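Local coordinates for possible HxlR family transcriptional factor (PDB 3DF8), which probably binds DNA and regulates transcription, as a possible member of the HxlR family of winged helix-turn-helix factors, at residues L23-T29 against R62-L67. Residues are numbered along the deposited sequence; the frame is centred on the assembly and turned at random.
With ACT (acetate ion), chain C.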
ATOM      1  N   LEU A  23      -3.974  -4.138  -7.419  1.00 30.25           N
ATOM      2  CA  LEU A  23      -4.525  -5.153  -6.504  1.00 30.37           C
ATOM      3  C   LEU A  23      -4.143  -4.828  -5.064  1.00 32.08           C
ATOM      4  O   LEU A  23      -5.012  -4.804  -4.170  1.00 32.10           O
ATOM      5  CB  LEU A  23      -3.997  -6.530  -6.879  1.00 30.65           C
ATOM      6  CG  LEU A  23      -4.328  -7.674  -5.908  1.00 30.24           C
ATOM      7  CD1 LEU A  23      -5.845  -7.782  -5.580  1.00 33.22           C
ATOM      8  CD2 LEU A  23      -3.764  -8.993  -6.468  1.00 30.94           C
ATOM      9  N   LEU A  24      -2.859  -4.542  -4.864  1.00 31.13           N
ATOM     10  CA  LEU A  24      -2.352  -4.255  -3.525  0.50 32.96           C
ATOM     11  C   LEU A  24      -3.087  -3.119  -2.825  1.00 32.52           C
ATOM     12  O   LEU A  24      -3.217  -3.133  -1.602  1.00 33.32           O
ATOM     13  CB  LEU A  24      -0.844  -4.006  -3.558  0.50 32.98           C
ATOM     14  CG  LEU A  24       0.030  -5.151  -3.035  0.50 35.89           C
ATOM     15  CD1 LEU A  24       0.179  -5.005  -1.535  0.50 35.58           C
ATOM     16  CD2 LEU A  24      -0.466  -6.565  -3.400  0.50 34.56           C
ATOM     17  N   GLY A  25      -3.579  -2.168  -3.600  1.00 32.78           N
ATOM     18  CA  GLY A  25      -4.314  -1.029  -3.041  1.00 32.77           C
ATOM     19  C   GLY A  25      -5.776  -1.272  -2.684  1.00 32.09           C
ATOM     20  O   GLY A  25      -6.330  -0.558  -1.851  1.00 32.25           O
ATOM     21  N   LYS A  26      -6.407  -2.261  -3.313  1.00 31.77           N
ATOM     22  CA  LYS A  26      -7.808  -2.558  -3.047  1.00 31.54           C
ATOM     23  C   LYS A  26      -8.014  -2.858  -1.558  1.00 30.09           C
ATOM     24  O   LYS A  26      -7.137  -3.470  -0.911  1.00 30.18           O
ATOM     25  CB  LYS A  26      -8.262  -3.758  -3.880  1.00 32.58           C
ATOM     26  CG  LYS A  26      -8.351  -3.474  -5.356  1.00 32.14           C
ATOM     27  CD  LYS A  26      -8.926  -4.669  -6.097  1.00 34.07           C
ATOM     28  CE  LYS A  26      -8.557  -4.581  -7.577  1.00 33.53           C
ATOM     29  NZ  LYS A  26      -9.716  -4.900  -8.476  1.00 32.24           N
ATOM     30  N   LYS A  27      -9.179  -2.447  -1.047  1.00 29.46           N
ATOM     31  CA  LYS A  27      -9.499  -2.579   0.362  1.00 28.20           C
ATOM     32  C   LYS A  27      -9.191  -4.004   0.835  1.00 28.47           C
ATOM     33  O   LYS A  27      -9.597  -4.971   0.181  1.00 27.82           O
ATOM     34  CB  LYS A  27     -10.970  -2.223   0.630  1.00 28.29           C
ATOM     35  CG  LYS A  27     -11.224  -2.016   2.097  1.00 27.35           C
ATOM     36  CD  LYS A  27     -12.637  -1.472   2.385  1.00 28.02           C
ATOM     37  CE  LYS A  27     -12.797  -1.277   3.885  1.00 32.06           C
ATOM     38  NZ  LYS A  27     -11.540  -0.671   4.467  1.00 36.20           N
ATOM     39  N   TYR A  28      -8.469  -4.113   1.961  1.00 28.32           N
ATOM     40  CA  TYR A  28      -8.137  -5.392   2.617  1.00 28.81           C
ATOM     41  C   TYR A  28      -6.936  -6.165   2.084  1.00 28.80           C
ATOM     42  O   TYR A  28      -6.465  -7.076   2.743  1.00 29.16           O
ATOM     43  CB  TYR A  28      -9.353  -6.325   2.699  1.00 29.50           C
ATOM     44  CG  TYR A  28     -10.533  -5.740   3.459  1.00 28.58           C
ATOM     45  CD1 TYR A  28     -11.721  -5.437   2.794  1.00 28.14           C
ATOM     46  CD2 TYR A  28     -10.470  -5.526   4.848  1.00 29.00           C
ATOM     47  CE1 TYR A  28     -12.796  -4.919   3.484  1.00 26.00           C
ATOM     48  CE2 TYR A  28     -11.549  -5.009   5.532  1.00 29.83           C
ATOM     49  CZ  TYR A  28     -12.706  -4.712   4.846  1.00 28.24           C
ATOM     50  OH  TYR A  28     -13.799  -4.213   5.515  1.00 32.25           O
ATOM     51  N   THR A  29      -6.454  -5.839   0.890  1.00 29.70           N
ATOM     52  CA  THR A  29      -5.440  -6.729   0.266  1.00 28.91           C
ATOM     53  C   THR A  29      -4.185  -6.789   1.103  1.00 28.79           C
ATOM     54  O   THR A  29      -3.647  -7.875   1.346  1.00 29.77           O
ATOM     55  CB  THR A  29      -5.128  -6.334  -1.190  1.00 28.38           C
ATOM     56  OG1 THR A  29      -6.346  -6.338  -1.957  1.00 29.94           O
ATOM     57  CG2 THR A  29      -4.111  -7.343  -1.837  1.00 29.10           C
ATOM     58  N   ARG A  62     -12.843 -12.916  -3.256  1.00 28.63           N
ATOM     59  CA  ARG A  62     -12.457 -12.209  -4.490  0.50 29.99           C
ATOM     60  C   ARG A  62     -10.990 -11.799  -4.418  1.00 29.34           C
ATOM     61  O   ARG A  62     -10.247 -11.944  -5.397  1.00 29.15           O
ATOM     62  CB  ARG A  62     -13.347 -10.983  -4.748  0.50 29.81           C
ATOM     63  CG  ARG A  62     -13.094 -10.319  -6.107  0.50 31.40           C
ATOM     64  CD  ARG A  62     -13.972  -9.092  -6.376  0.50 31.62           C
ATOM     65  NE  ARG A  62     -13.180  -8.003  -6.948  0.50 36.53           N
ATOM     66  CZ  ARG A  62     -13.658  -6.907  -7.529  0.50 36.11           C
ATOM     67  NH1 ARG A  62     -14.969  -6.713  -7.671  0.50 37.63           N
ATOM     68  NH2 ARG A  62     -12.803  -5.996  -7.981  0.50 37.15           N
ATOM     69  N   ARG A  63     -10.565 -11.301  -3.252  1.00 28.62           N
ATOM     70  CA  ARG A  63      -9.155 -10.903  -3.101  1.00 29.17           C
ATOM     71  C   ARG A  63      -8.185 -12.094  -3.106  1.00 28.84           C
ATOM     72  O   ARG A  63      -7.108 -12.039  -3.728  1.00 28.65           O
ATOM     73  CB  ARG A  63      -8.913 -10.090  -1.816  1.00 29.44           C
ATOM     74  CG  ARG A  63      -9.620  -8.774  -1.751  1.00 30.90           C
ATOM     75  CD  ARG A  63      -9.131  -7.725  -2.726  1.00 33.16           C
ATOM     76  NE  ARG A  63      -9.732  -6.493  -2.259  1.00 37.27           N
ATOM     77  CZ  ARG A  63     -10.936  -6.074  -2.661  1.00 37.04           C
ATOM     78  NH1 ARG A  63     -11.597  -6.747  -3.614  1.00 37.29           N
ATOM     79  NH2 ARG A  63     -11.460  -4.977  -2.147  1.00 36.96           N
ATOM     80  N   ILE A  64      -8.610 -13.190  -2.479  1.00 29.26           N
ATOM     81  CA  ILE A  64      -7.826 -14.415  -2.475  1.00 30.51           C
ATOM     82  C   ILE A  64      -7.659 -14.893  -3.925  1.00 30.34           C
ATOM     83  O   ILE A  64      -6.554 -15.265  -4.305  1.00 30.98           O
ATOM     84  CB  ILE A  64      -8.460 -15.485  -1.552  1.00 30.62           C
ATOM     85  CG1 ILE A  64      -8.094 -15.114  -0.095  1.00 30.31           C
ATOM     86  CG2 ILE A  64      -7.946 -16.904  -1.932  1.00 31.48           C
ATOM     87  CD1 ILE A  64      -8.550 -16.156   0.957  1.00 32.83           C
ATOM     88  N   LYS A  65      -8.718 -14.865  -4.723  1.00 30.75           N
ATOM     89  CA  LYS A  65      -8.590 -15.324  -6.113  1.00 30.94           C
ATOM     90  C   LYS A  65      -7.570 -14.442  -6.852  1.00 30.64           C
ATOM     91  O   LYS A  65      -6.742 -14.957  -7.620  1.00 30.81           O
ATOM     92  CB  LYS A  65      -9.926 -15.255  -6.817  1.00 31.13           C
ATOM     93  CG  LYS A  65      -9.828 -15.577  -8.283  1.00 33.76           C
ATOM     94  CD  LYS A  65     -11.142 -15.356  -8.978  1.00 38.55           C
ATOM     95  CE  LYS A  65     -10.908 -15.342 -10.485  1.00 40.18           C
ATOM     96  NZ  LYS A  65     -10.225 -16.604 -10.885  1.00 43.76           N
ATOM     97  N   ASP A  66      -7.626 -13.129  -6.617  1.00 29.42           N
ATOM     98  CA  ASP A  66      -6.772 -12.221  -7.384  1.00 29.50           C
ATOM     99  C   ASP A  66      -5.351 -12.478  -6.906  1.00 28.62           C
ATOM    100  O   ASP A  66      -4.403 -12.398  -7.698  1.00 28.98           O
ATOM    101  CB  ASP A  66      -7.123 -10.749  -7.143  1.00 30.07           C
ATOM    102  CG  ASP A  66      -8.419 -10.324  -7.792  1.00 34.15           C
ATOM    103  OD1 ASP A  66      -8.871 -10.986  -8.757  1.00 36.32           O
ATOM    104  OD2 ASP A  66      -8.942  -9.282  -7.315  1.00 37.95           O
ATOM    105  N   LEU A  67      -5.219 -12.740  -5.604  1.00 28.40           N
ATOM    106  CA  LEU A  67      -3.889 -13.013  -5.046  1.00 26.03           C
ATOM    107  C   LEU A  67      -3.273 -14.319  -5.553  1.00 27.98           C
ATOM    108  O   LEU A  67      -2.055 -14.400  -5.771  1.00 28.27           O
ATOM    109  CB  LEU A  67      -3.887 -12.971  -3.504  1.00 27.42           C
ATOM    110  CG  LEU A  67      -3.986 -11.579  -2.882  1.00 26.45           C
ATOM    111  CD1 LEU A  67      -4.457 -11.706  -1.380  1.00 26.39           C
ATOM    112  CD2 LEU A  67      -2.752 -10.713  -3.001  1.00 28.59           C
TER
HETATM  113  C   ACT C 110      -8.597  -0.968   4.357  1.00 56.93           C
HETATM  114  O   ACT C 110      -9.118  -1.740   5.200  1.00 56.76           O
HETATM  115  OXT ACT C 110      -9.080   0.193   4.308  1.00 56.96           O
HETATM  116  CH3 ACT C 110      -7.484  -1.404   3.449  1.00 55.77           C
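R63 reaches from helix 57-69 into the type II turn K26-T29, and its guanidinium clasps the carbonyl oxygen of K27. From CB the chain passes CG and then bends (chi2 -68°), which brings CD to 3.2 Å from OG1 of T29, the two side chains crossing at about a right angle. Beyond CD, NE donates to K27 O at 2.9 Å, and NH2 donates to that same K27 O at 3.0 Å, both bonds bent (N-H...O 137° for NE) because the two N-H groups converge on one atom. This side-on, two-nitrogen grip approaches the carbonyl differently at each end: NH2 lies in its plane, on a lone pair, whereas NE is tilted 24° from that plane. K26 lays CB over one face of the guanidinium, 3.5 Å from R63 NE, and NH1 has K26 CD as its neighbour. Arginine suits the place because it combines a long apolar stem with several donors; a leucine here would probably leave K27 O without both of these donors and the turn less firmly tied to the helix. At the outer end, K26 NZ lies 4.6 Å from D66 OD2, beyond a salt bridge. Deeper in, the branched, apolar L23 sets CD1 3.6 Å from D66 CB, and L67 CD2 touches both T29 CG2 and L23 CD2. The contact thus joins the turn linking helices 21-25 and 29-36 to helix 57-69 of the helix-turn-helix domain, where R63 and L67 also pack on I32 of helix 29-36, and L67 packs on V73 of strand 73-77, to which a backbone hydrogen bond also joins it.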